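Local structure of flagellar hook protein FlgE (Caulobacter crescentus CB15, 5AY6) at residues Ala84-Ala87 with Ala88-Glu91; Arg113-Ala116 with Ala117-Val121; Leu144-Pro147 with Ser148-Ser151; Ser153-Ala156 with Lys157-Lys161; Thr244-Ser247 with Ser248-Ala252. The protein forms the flagellar hook, the universal joint that probably passes motor torque to the filament, this chain being a fragment of the longer protein. All blocks are in the same frame, centred on the assembly; numbering follows the deposited sequence.

Interaction 1 (Ala84-Ala87 with Ala88-Glu91); sequences AYDA and ATNE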
loop_
_atom_site.group_PDB
_atom_site.type_symbol
_atom_site.label_atom_id
_atom_site.label_comp_id
_atom_site.label_asym_id
_atom_site.label_seq_id
_atom_site.Cartn_x
_atom_site.Cartn_y
_atom_site.Cartn_z
ATOM N N ALA A 84 -1.728 15.702 4.918
ATOM C CA ALA A 84 -0.305 15.518 5.136
ATOM C C ALA A 84 0.059 16.105 6.488
ATOM O O ALA A 84 -0.201 17.279 6.744
ATOM C CB ALA A 84 0.505 16.173 4.024
ATOM N N TYR A 85 0.638 15.281 7.356
ATOM C CA TYR A 85 1.075 15.744 8.664
ATOM C C TYR A 85 2.597 15.813 8.725
ATOM O O TYR A 85 3.286 14.969 8.151
ATOM C CB TYR A 85 0.557 14.825 9.769
ATOM C CG TYR A 85 -0.948 14.715 9.846
ATOM C CD1 TYR A 85 -1.617 13.683 9.210
ATOM C CD2 TYR A 85 -1.696 15.633 10.570
ATOM C CE1 TYR A 85 -2.990 13.571 9.287
ATOM C CE2 TYR A 85 -3.066 15.532 10.653
ATOM C CZ TYR A 85 -3.709 14.499 10.008
ATOM O OH TYR A 85 -5.077 14.390 10.084
ATOM N N ASP A 86 3.114 16.821 9.422
ATOM C CA ASP A 86 4.554 16.960 9.618
ATOM C C ASP A 86 5.079 15.723 10.339
ATOM O O ASP A 86 4.536 15.326 11.367
ATOM C CB ASP A 86 4.869 18.228 10.411
ATOM C CG ASP A 86 6.349 18.547 10.442
ATOM O OD1 ASP A 86 6.772 19.471 9.714
ATOM O OD2 ASP A 86 7.089 17.880 11.193
ATOM N N ALA A 87 6.122 15.109 9.789
ATOM C CA ALA A 87 6.613 13.837 10.316
ATOM C C ALA A 87 7.307 13.998 11.665
ATOM O O ALA A 87 7.427 13.038 12.427
ATOM C CB ALA A 87 7.551 13.185 9.317
ATOM N N ALA A 88 7.758 15.212 11.960
ATOM C CA ALA A 88 8.455 15.478 13.209
ATOM C C ALA A 88 7.523 16.069 14.259
ATOM O O ALA A 88 7.568 15.676 15.427
ATOM C CB ALA A 88 9.640 16.413 12.967
ATOM N N THR A 89 6.665 16.999 13.842
ATOM C CA THR A 89 5.857 17.767 14.789
ATOM C C THR A 89 4.401 17.306 14.891
ATOM O O THR A 89 3.681 17.745 15.788
ATOM C CB THR A 89 5.843 19.259 14.423
ATOM O OG1 THR A 89 4.974 19.461 13.302
ATOM C CG2 THR A 89 7.247 19.744 14.078
ATOM N N ASN A 90 3.982 16.453 13.954
ATOM C CA ASN A 90 2.638 15.859 13.917
ATOM C C ASN A 90 1.505 16.849 13.623
ATOM O O ASN A 90 0.327 16.506 13.739
ATOM C CB ASN A 90 2.353 15.125 15.231
ATOM C CG ASN A 90 3.462 14.159 15.606
ATOM O OD1 ASN A 90 4.294 14.458 16.460
ATOM N ND2 ASN A 90 3.490 13.002 14.953
ATOM N N GLU A 91 1.860 18.069 13.224
ATOM C CA GLU A 91 0.869 19.075 12.852
ATOM C C GLU A 91 0.359 18.851 11.437
ATOM O O GLU A 91 1.098 18.368 10.579
ATOM C CB GLU A 91 1.455 20.484 12.937
ATOM C CG GLU A 91 2.102 20.846 14.251
ATOM C CD GLU A 91 2.906 22.126 14.141
ATOM O OE1 GLU A 91 4.028 22.080 13.587
ATOM O OE2 GLU A 91 2.413 23.181 14.595
HETATM O O HOH W 1 7.211 12.392 15.498
#
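Asp86 is tied across the bend by two backbone hydrogen bonds, Asp86 N to Glu91 O at 2.8 Å and Asn90 N to Asp86 O at 2.9 Å. The chain largely reverses here, the end-to-end directions of 84-87 and 88-91 differing by 145°. The bend is the connection of a beta hairpin, joining strands 76-86 and 92-99 of a five-stranded antiparallel sheet. The Asp86 carboxylate organises it. Because CG stands anti to the backbone N (chi1 -170°), OD2 of Asp86 reaches forward and accepts from Ala88 N at 2.9 Å, which closes an Asx turn, and from Thr89 N at 2.8 Å. Both donors come on the anti side of that oxygen, from opposite faces of the carboxylate plane, so the group is held against rotation. The methyl CG2 of Thr89 lies 3.4 Å from Asp86 OD2. On the strand side, the Tyr85 ring has Glu91 O at its edge, while its hydroxyl bonds Ile128 O; Asn90 ND2 similarly reaches out to Asp136. A water donates to Ala87 O and, weakly, to Ala88 O. Thr89 OG1, 3.1 Å from Asp86 CB, donates to the anti lone pair of Glu91 OE1 at 2.8 Å.

Interaction 2 (Arg113-Ala116 with Ala117-Val121); sequences RINA and AGTTV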
loop_
_atom_site.group_PDB
_atom_site.type_symbol
_atom_site.label_atom_id
_atom_site.label_comp_id
_atom_site.label_asym_id
_atom_site.label_seq_id
_atom_site.Cartn_x
_atom_site.Cartn_y
_atom_site.Cartn_z
ATOM N N ARG A 113 -15.338 21.610 2.317
ATOM C CA ARG A 113 -16.691 21.760 1.791
ATOM C C ARG A 113 -17.391 20.411 1.887
ATOM O O ARG A 113 -16.736 19.370 1.809
ATOM C CB ARG A 113 -16.672 22.261 0.341
ATOM C CG ARG A 113 -16.116 23.670 0.178
ATOM C CD ARG A 113 -16.313 24.208 -1.242
ATOM N NE ARG A 113 -15.414 23.589 -2.215
ATOM C CZ ARG A 113 -15.327 23.956 -3.491
ATOM N NH1 ARG A 113 -16.085 24.943 -3.950
ATOM N NH2 ARG A 113 -14.482 23.342 -4.311
ATOM N N ILE A 114 -18.710 20.422 2.072
ATOM C CA ILE A 114 -19.474 19.177 2.079
ATOM C C ILE A 114 -20.514 19.152 0.958
ATOM O O ILE A 114 -21.194 18.145 0.757
ATOM C CB ILE A 114 -20.180 18.942 3.433
ATOM C CG1 ILE A 114 -21.154 20.081 3.741
ATOM C CG2 ILE A 114 -19.151 18.787 4.547
ATOM C CD1 ILE A 114 -21.897 19.913 5.054
ATOM N N ASN A 115 -20.636 20.259 0.233
ATOM C CA ASN A 115 -21.450 20.295 -0.980
ATOM C C ASN A 115 -20.964 21.386 -1.937
ATOM O O ASN A 115 -20.153 22.232 -1.559
ATOM C CB ASN A 115 -22.938 20.492 -0.642
ATOM C CG ASN A 115 -23.212 21.776 0.119
ATOM O OD1 ASN A 115 -22.673 22.834 -0.197
ATOM N ND2 ASN A 115 -24.076 21.687 1.129
ATOM N N ALA A 116 -21.458 21.363 -3.173
ATOM C CA ALA A 116 -21.012 22.312 -4.192
ATOM C C ALA A 116 -21.461 23.732 -3.867
ATOM O O ALA A 116 -20.878 24.705 -4.349
ATOM C CB ALA A 116 -21.522 21.897 -5.564
ATOM N N ALA A 117 -22.497 23.848 -3.044
ATOM C CA ALA A 117 -23.003 25.150 -2.636
ATOM C C ALA A 117 -21.988 25.870 -1.747
ATOM O O ALA A 117 -22.030 27.093 -1.605
ATOM C CB ALA A 117 -24.331 25.002 -1.921
ATOM N N GLY A 118 -21.081 25.108 -1.147
ATOM C CA GLY A 118 -19.984 25.695 -0.398
ATOM C C GLY A 118 -20.117 25.636 1.111
ATOM O O GLY A 118 -19.350 26.274 1.838
ATOM N N THR A 119 -21.094 24.876 1.587
ATOM C CA THR A 119 -21.242 24.638 3.017
ATOM C C THR A 119 -20.029 23.865 3.527
ATOM O O THR A 119 -19.550 22.940 2.866
ATOM C CB THR A 119 -22.536 23.856 3.325
ATOM O OG1 THR A 119 -23.666 24.556 2.785
ATOM C CG2 THR A 119 -22.724 23.695 4.820
ATOM N N THR A 120 -19.521 24.246 4.695
ATOM C CA THR A 120 -18.319 23.613 5.225
ATOM C C THR A 120 -18.528 23.022 6.613
ATOM O O THR A 120 -19.481 23.369 7.310
ATOM C CB THR A 120 -17.130 24.610 5.294
ATOM O OG1 THR A 120 -17.460 25.708 6.159
ATOM C CG2 THR A 120 -16.778 25.135 3.911
ATOM N N VAL A 121 -17.636 22.112 6.995
ATOM C CA VAL A 121 -17.509 21.694 8.386
ATOM C C VAL A 121 -16.063 21.893 8.814
ATOM O O VAL A 121 -15.162 21.983 7.972
ATOM C CB VAL A 121 -17.930 20.219 8.608
ATOM C CG1 VAL A 121 -19.389 20.011 8.219
ATOM C CG2 VAL A 121 -17.024 19.282 7.824
HETATM O O HOH W 2 -26.113 23.638 2.864
#
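Ile114 N donates to Thr119 O at 2.8 Å, nearly along the C=O axis (162° at the oxygen), and Gly118 N donates to Asn115 O at 3.0 Å, closing a type I beta turn from Asn115 to Gly118. The side chain of Asn115 adds to this backbone set. Its CG occupies the crowded position between the backbone N and the carbonyl carbon (chi1 59°), which folds the amide back over the turn; there OD1 of Asn115 accepts from Thr119 N at 3.1 Å, the donor lying above the amide plane, and weakly from Gly118 N at 2.9 Å. A leucine in place of Asn115 would probably leave Thr119 N without this acceptor and the tip of the turn freer to move. One water lies 2.6 Å from Thr119 OG1 and accepts weakly from Asn115 ND2.

The turn connects the arms of a beta hairpin, strands 111-113 and 120-122, which form a two-stranded antiparallel sheet; Arg113 and Thr120 are a non-hydrogen-bonded pair with diverging side chains. Gly118 has phi 104°, where a beta carbon would jam against the carbonyl oxygen of Ala117.

The apolar contacts centre on Ile114. Its CG2 meets Val121 CG1 at 3.9 Å, the two side chains crossing at about a right angle, and Ile114 CD1 touches Thr119 CG2 at 3.9 Å; Tyr48 of strand 45-53 packs against both Ile114 and Val121. Arg113 lays its CD 4.0 Å from Gly118 CA.

The one charge pairing is made by Arg113 NH2, which forms a salt bridge with Asp98.

Interaction 3 (Leu144-Pro147 with Ser148-Ser151); sequences LYDP and STWS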
loop_
_atom_site.group_PDB
_atom_site.type_symbol
_atom_site.label_atom_id
_atom_site.label_comp_id
_atom_site.label_asym_id
_atom_site.label_seq_id
_atom_site.Cartn_x
_atom_site.Cartn_y
_atom_site.Cartn_z
ATOM N N LEU A 144 -1.872 2.350 10.378
ATOM C CA LEU A 144 -2.126 2.010 8.983
ATOM C C LEU A 144 -0.945 1.359 8.272
ATOM O O LEU A 144 0.217 1.561 8.634
ATOM C CB LEU A 144 -2.549 3.256 8.207
ATOM C CG LEU A 144 -3.927 3.797 8.592
ATOM C CD1 LEU A 144 -4.238 5.054 7.808
ATOM C CD2 LEU A 144 -4.970 2.729 8.337
ATOM N N TYR A 145 -1.274 0.575 7.250
ATOM C CA TYR A 145 -0.292 -0.042 6.370
ATOM C C TYR A 145 0.685 0.966 5.789
ATOM O O TYR A 145 0.298 2.061 5.363
ATOM C CB TYR A 145 -0.999 -0.772 5.224
ATOM C CG TYR A 145 -0.069 -1.295 4.151
ATOM C CD1 TYR A 145 0.042 -0.652 2.923
ATOM C CD2 TYR A 145 0.697 -2.433 4.366
ATOM C CE1 TYR A 145 0.892 -1.131 1.938
ATOM C CE2 TYR A 145 1.544 -2.920 3.387
ATOM C CZ TYR A 145 1.642 -2.267 2.181
ATOM O OH TYR A 145 2.493 -2.753 1.216
ATOM N N ASP A 146 1.955 0.580 5.776
ATOM C CA ASP A 146 3.000 1.342 5.105
ATOM C C ASP A 146 3.991 0.370 4.487
ATOM O O ASP A 146 4.548 -0.468 5.189
ATOM C CB ASP A 146 3.715 2.275 6.071
ATOM C CG ASP A 146 4.670 3.208 5.361
ATOM O OD1 ASP A 146 5.752 2.744 4.940
ATOM O OD2 ASP A 146 4.328 4.398 5.213
ATOM N N PRO A 147 4.220 0.481 3.168
ATOM C CA PRO A 147 5.084 -0.466 2.456
ATOM C C PRO A 147 6.516 -0.477 2.981
ATOM O O PRO A 147 7.247 -1.441 2.745
ATOM C CB PRO A 147 5.035 0.027 1.002
ATOM C CG PRO A 147 4.536 1.440 1.077
ATOM C CD PRO A 147 3.638 1.494 2.270
ATOM N N SER A 148 6.896 0.571 3.703
ATOM C CA SER A 148 8.248 0.694 4.232
ATOM C C SER A 148 8.358 0.401 5.728
ATOM O O SER A 148 9.254 -0.328 6.148
ATOM C CB SER A 148 8.787 2.097 3.949
ATOM O OG SER A 148 9.972 2.340 4.684
ATOM N N THR A 149 7.456 0.959 6.533
ATOM C CA THR A 149 7.612 0.896 7.986
ATOM C C THR A 149 6.578 0.029 8.697
ATOM O O THR A 149 6.708 -0.240 9.889
ATOM C CB THR A 149 7.561 2.305 8.612
ATOM O OG1 THR A 149 6.318 2.935 8.277
ATOM C CG2 THR A 149 8.715 3.160 8.100
ATOM N N TRP A 150 5.552 -0.405 7.977
ATOM C CA TRP A 150 4.499 -1.216 8.580
ATOM C C TRP A 150 3.877 -2.100 7.502
ATOM O O TRP A 150 2.726 -1.918 7.113
ATOM C CB TRP A 150 3.454 -0.312 9.237
ATOM C CG TRP A 150 2.637 -0.965 10.310
ATOM C CD1 TRP A 150 1.286 -1.192 10.293
ATOM C CD2 TRP A 150 3.110 -1.456 11.569
ATOM N NE1 TRP A 150 0.895 -1.799 11.463
ATOM C CE2 TRP A 150 1.996 -1.973 12.265
ATOM C CE3 TRP A 150 4.368 -1.513 12.178
ATOM C CZ2 TRP A 150 2.099 -2.538 13.532
ATOM C CZ3 TRP A 150 4.470 -2.076 13.439
ATOM C CH2 TRP A 150 3.344 -2.581 14.101
ATOM N N SER A 151 4.659 -3.054 7.013
ATOM C CA SER A 151 4.322 -3.734 5.767
ATOM C C SER A 151 3.986 -5.205 5.953
ATOM O O SER A 151 3.985 -5.718 7.072
ATOM C CB SER A 151 5.478 -3.602 4.778
ATOM O OG SER A 151 6.613 -4.310 5.244
HETATM O O HOH W 3 6.357 5.499 7.362
HETATM O O HOH W 4 8.936 -3.141 5.234
#
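Asp146 OD1 accepts from two consecutive backbone amides, Ser148 N at 2.7 Å and Thr149 N at 2.9 Å. The first of these makes an Asx turn, and the two donors approach from opposite faces of the carboxylate plane. A trans first torsion (chi1 -172°) brings OD1 to the amides after Pro147. The bend belongs to the loop between helices 137-140 and 152-157 and is closed by a single antiparallel bridge, in which the Asp146 backbone pairs with Trp150: Asp146 N gives to Trp150 O at 2.9 Å in an almost straight bond (178° at the hydrogen), and Trp150 N returns one to Asp146 O at 3.0 Å.

Around these bonds, the indole brings CD1 of Trp150 to 3.4 Å from Leu144 O, with Tyr145 N at the ring edge. The Tyr145 ring carries Pro147 N over one face, offset toward the rim, and its CE2 lies 3.7 Å from Ser151 CA. One water sits 2.7 Å from Thr149 OG1 and donates weakly to Asp146 OD2.

Farther out, Asn59 N bonds Asp146 OD2 and Glu199 receives the Tyr145 hydroxyl. Ser151 is the N-cap of helix 152-157, with OG bonded weakly to Ser153 N, and its own N is bound by Asp154 OD2, so the bend leads directly into the helix. Three backbone N-H groups directed at the buried Asp146 carboxylate would probably favour its ionised form.

Interaction 4 (Ser153-Ala156 with Lys157-Lys161); sequences SDYA and KDNSK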
loop_
_atom_site.group_PDB
_atom_site.type_symbol
_atom_site.label_atom_id
_atom_site.label_comp_id
_atom_site.label_asym_id
_atom_site.label_seq_id
_atom_site.Cartn_x
_atom_site.Cartn_y
_atom_site.Cartn_z
ATOM N N SER A 153 5.846 -7.506 4.664
ATOM C CA SER A 153 7.141 -8.122 4.920
ATOM C C SER A 153 7.492 -8.009 6.404
ATOM O O SER A 153 8.106 -8.913 6.975
ATOM C CB SER A 153 8.231 -7.487 4.053
ATOM O OG SER A 153 7.991 -7.750 2.676
ATOM N N ASP A 154 7.093 -6.907 7.035
ATOM C CA ASP A 154 7.291 -6.756 8.481
ATOM C C ASP A 154 6.508 -7.834 9.217
ATOM O O ASP A 154 6.977 -8.403 10.204
ATOM C CB ASP A 154 6.846 -5.371 8.961
ATOM C CG ASP A 154 7.763 -4.263 8.492
ATOM O OD1 ASP A 154 8.987 -4.498 8.386
ATOM O OD2 ASP A 154 7.257 -3.147 8.234
ATOM N N TYR A 155 5.312 -8.112 8.716
ATOM C CA TYR A 155 4.430 -9.108 9.313
ATOM C C TYR A 155 5.010 -10.516 9.196
ATOM O O TYR A 155 4.949 -11.302 10.144
ATOM C CB TYR A 155 3.051 -9.039 8.658
ATOM C CG TYR A 155 2.130 -10.166 9.047
ATOM C CD1 TYR A 155 1.447 -10.144 10.258
ATOM C CD2 TYR A 155 1.935 -11.255 8.204
ATOM C CE1 TYR A 155 0.605 -11.175 10.619
ATOM C CE2 TYR A 155 1.093 -12.289 8.557
ATOM C CZ TYR A 155 0.433 -12.242 9.769
ATOM O OH TYR A 155 -0.409 -13.266 10.133
ATOM N N ALA A 156 5.577 -10.829 8.035
ATOM C CA ALA A 156 6.194 -12.129 7.818
ATOM C C ALA A 156 7.347 -12.358 8.790
ATOM O O ALA A 156 7.579 -13.477 9.249
ATOM C CB ALA A 156 6.681 -12.254 6.375
ATOM N N LYS A 157 8.072 -11.295 9.110
ATOM C CA LYS A 157 9.172 -11.404 10.058
ATOM C C LYS A 157 8.667 -11.517 11.496
ATOM O O LYS A 157 9.156 -12.341 12.266
ATOM C CB LYS A 157 10.113 -10.210 9.925
ATOM C CG LYS A 157 11.098 -10.114 11.062
ATOM C CD LYS A 157 12.342 -9.352 10.687
ATOM C CE LYS A 157 13.353 -9.448 11.814
ATOM N NZ LYS A 157 13.582 -10.870 12.197
ATOM N N ASP A 158 7.692 -10.684 11.849
ATOM C CA ASP A 158 7.079 -10.699 13.177
ATOM C C ASP A 158 5.573 -10.515 13.035
ATOM O O ASP A 158 5.114 -9.440 12.657
ATOM C CB ASP A 158 7.683 -9.600 14.062
ATOM C CG ASP A 158 7.226 -9.680 15.517
ATOM O OD1 ASP A 158 6.135 -10.222 15.797
ATOM O OD2 ASP A 158 7.970 -9.181 16.390
ATOM N N ASN A 159 4.808 -11.559 13.352
ATOM C CA ASN A 159 3.360 -11.550 13.145
ATOM C C ASN A 159 2.601 -10.539 14.003
ATOM O O ASN A 159 1.402 -10.331 13.811
ATOM C CB ASN A 159 2.788 -12.949 13.392
ATOM C CG ASN A 159 2.919 -13.851 12.181
ATOM O OD1 ASN A 159 3.625 -13.529 11.220
ATOM N ND2 ASN A 159 2.232 -14.986 12.215
ATOM N N SER A 160 3.297 -9.916 14.949
ATOM C CA SER A 160 2.706 -8.858 15.755
ATOM C C SER A 160 2.964 -7.485 15.129
ATOM O O SER A 160 2.418 -6.476 15.573
ATOM C CB SER A 160 3.253 -8.904 17.184
ATOM O OG SER A 160 4.634 -8.587 17.213
ATOM N N LYS A 161 3.800 -7.454 14.097
ATOM C CA LYS A 161 4.135 -6.205 13.423
ATOM C C LYS A 161 3.487 -6.141 12.043
ATOM O O LYS A 161 3.058 -7.157 11.507
ATOM C CB LYS A 161 5.654 -6.052 13.284
ATOM C CG LYS A 161 6.438 -6.219 14.580
ATOM C CD LYS A 161 6.143 -5.094 15.553
ATOM C CE LYS A 161 7.152 -5.068 16.691
ATOM N NZ LYS A 161 6.967 -3.869 17.557
#
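Asp158 OD1 is gripped twice by Ser160, by OG at 2.6 Å and by the backbone N at 3.0 Å, both from the same face of the carboxylate, while Asp158 N reaches back to Asp154 O at 2.9 Å. The N-H bond to OD1 makes an Asx turn, and it coincides with a type I beta turn from Asp158 to Lys161 that carries the chain off the end of helix 152-157. Asp158 is the first residue to leave helical backbone angles. The preceding helical bond, Lys157 N to Ser153 O, is longer at 3.2 Å.

On the flank of the helix, the Asn159 amide lies flat over one face of the Tyr155 ring, the planes only 2° apart, with Asn159 CG 3.8 Å from Tyr155 CZ. The tyrosine is placed for this by its first torsion (chi1 171°), which sets the ring face against Asn159. Its hydroxyl continues to Lys164 NZ.

Asp154, also on the helix, bonds Asn212 through OD1. The aliphatic base of Lys157 packs on the same turn, its CB 3.6 Å from Asp154 O.

Lys161 O closes the arrangement from the edge of the Tyr155 ring, in its plane; it takes a CA-H...O contact from Tyr155 CA at 3.2 Å and stands 3.4 Å from Tyr155 CB.

Interaction 5 (Thr244-Ser247 with Ser248-Ala252); sequences TIKS and SGYIA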
loop_
_atom_site.group_PDB
_atom_site.type_symbol
_atom_site.label_atom_id
_atom_site.label_comp_id
_atom_site.label_asym_id
_atom_site.label_seq_id
_atom_site.Cartn_x
_atom_site.Cartn_y
_atom_site.Cartn_z
ATOM N N THR A 244 15.720 -8.758 -10.075
ATOM C CA THR A 244 17.074 -9.280 -9.964
ATOM C C THR A 244 17.505 -9.274 -8.502
ATOM O O THR A 244 17.492 -8.233 -7.851
ATOM C CB THR A 244 18.092 -8.461 -10.793
ATOM O OG1 THR A 244 17.731 -8.493 -12.179
ATOM C CG2 THR A 244 19.493 -9.039 -10.639
ATOM N N ILE A 245 17.863 -10.443 -7.988
ATOM C CA ILE A 245 18.448 -10.549 -6.658
ATOM C C ILE A 245 19.948 -10.753 -6.833
ATOM O O ILE A 245 20.369 -11.680 -7.523
ATOM C CB ILE A 245 17.836 -11.707 -5.848
ATOM C CG1 ILE A 245 16.320 -11.534 -5.744
ATOM C CG2 ILE A 245 18.462 -11.771 -4.463
ATOM C CD1 ILE A 245 15.619 -12.651 -5.003
ATOM N N LYS A 246 20.753 -9.878 -6.238
ATOM C CA LYS A 246 22.193 -9.924 -6.477
ATOM C C LYS A 246 22.839 -11.091 -5.759
ATOM O O LYS A 246 22.291 -11.613 -4.788
ATOM C CB LYS A 246 22.855 -8.611 -6.053
ATOM C CG LYS A 246 22.217 -7.382 -6.667
ATOM C CD LYS A 246 22.243 -7.422 -8.190
ATOM C CE LYS A 246 23.536 -6.838 -8.739
ATOM N NZ LYS A 246 23.524 -6.776 -10.230
ATOM N N SER A 247 24.008 -11.485 -6.257
ATOM C CA SER A 247 24.788 -12.584 -5.716
ATOM C C SER A 247 25.090 -12.403 -4.239
ATOM O O SER A 247 25.132 -11.280 -3.740
ATOM C CB SER A 247 26.105 -12.712 -6.492
ATOM O OG SER A 247 26.939 -13.723 -5.956
ATOM N N SER A 248 25.293 -13.511 -3.537
ATOM C CA SER A 248 25.872 -13.443 -2.211
ATOM C C SER A 248 27.164 -12.647 -2.333
ATOM O O SER A 248 27.923 -12.839 -3.282
ATOM C CB SER A 248 26.135 -14.839 -1.646
ATOM O OG SER A 248 24.923 -15.550 -1.451
ATOM N N GLY A 249 27.381 -11.716 -1.411
ATOM C CA GLY A 249 28.612 -10.950 -1.398
ATOM C C GLY A 249 28.694 -9.805 -2.391
ATOM O O GLY A 249 29.739 -9.162 -2.492
ATOM N N TYR A 250 27.613 -9.533 -3.121
ATOM C CA TYR A 250 27.623 -8.406 -4.051
ATOM C C TYR A 250 27.744 -7.084 -3.313
ATOM O O TYR A 250 26.977 -6.807 -2.390
ATOM C CB TYR A 250 26.364 -8.365 -4.927
ATOM C CG TYR A 250 26.309 -7.116 -5.796
ATOM C CD1 TYR A 250 27.104 -7.001 -6.932
ATOM C CD2 TYR A 250 25.484 -6.045 -5.466
ATOM C CE1 TYR A 250 27.068 -5.858 -7.726
ATOM C CE2 TYR A 250 25.445 -4.900 -6.248
ATOM C CZ TYR A 250 26.240 -4.812 -7.373
ATOM O OH TYR A 250 26.202 -3.679 -8.150
ATOM N N ILE A 251 28.701 -6.266 -3.742
ATOM C CA ILE A 251 28.845 -4.907 -3.242
ATOM C C ILE A 251 28.632 -3.897 -4.368
ATOM O O ILE A 251 29.322 -3.934 -5.388
ATOM C CB ILE A 251 30.228 -4.690 -2.606
ATOM C CG1 ILE A 251 30.382 -5.593 -1.375
ATOM C CG2 ILE A 251 30.415 -3.226 -2.230
ATOM C CD1 ILE A 251 31.762 -5.598 -0.762
ATOM N N ALA A 252 27.664 -3.002 -4.193
ATOM C CA ALA A 252 27.407 -1.967 -5.190
ATOM C C ALA A 252 28.552 -0.961 -5.213
ATOM O O ALA A 252 28.861 -0.363 -4.190
ATOM C CB ALA A 252 26.096 -1.262 -4.901
#
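The Tyr250 ring carries Lys246 CE over the centre of one face, 3.6 Å from the ring centroid and 9° off the normal, a CH-pi contact. Farther along the same side chain, Lys246 NZ is 4.6 Å from that centroid and 20° off the normal, a cation-pi pair over the same face. The lysine curls to do this: bends at chi2 and chi3 bring CB, CG and CE against Tyr250, so that CG of Lys246 lies 3.7 Å from Tyr250 CD2 and CB packs 3.7 Å from Tyr250 CB. The tyrosine's own first torsion of 174° points CG away from its backbone N and brings one ring face against Lys246 CE. The ammonium group is also held by a salt bridge to Glu276, which fixes its far end. Without the ring, as with an alanine here, the Lys246 chain is likely to lose its aromatic platform and be freer to uncurl.

The two residues are brought together by a type II beta turn from Ser247 to Tyr250, closed by Tyr250 N donating to Ser247 O at 3.1 Å, with Gly249 at positive phi in its third position. Ser247 OG also donates to Ser248 O at 3.0 Å. Ser248 OG bonds Ala269 O and Ile274 N, joining the tip to the loop that leads on to strand 277-291. The turn follows the end of strand 242-245, an outermost strand of a four-stranded mixed sheet, paired antiparallel with 277-291.

In the fold
All five contacts are turns, bends or the end of a helix, following one another along the chain. Interaction 3 is the buried one, its centre about 7 Å from the centre of the chain; interaction 1 is partly buried, and interactions 2, 4 and 5 are surface contacts. Interactions 1 and 2 both belong to the third domain of FlgE yet connect different strands, about 26 Å apart between centres. Interactions 3 and 4 touch, Trp150 packing on Lys161 and Asp154 lying against Thr149, and lie at the two ends of helix 152-157. Carboxylates or an amide capture backbone N-H groups in interactions 1 to 4, whereas interaction 5, in the D2 region, adds to its turn bond a lysine over an aromatic face.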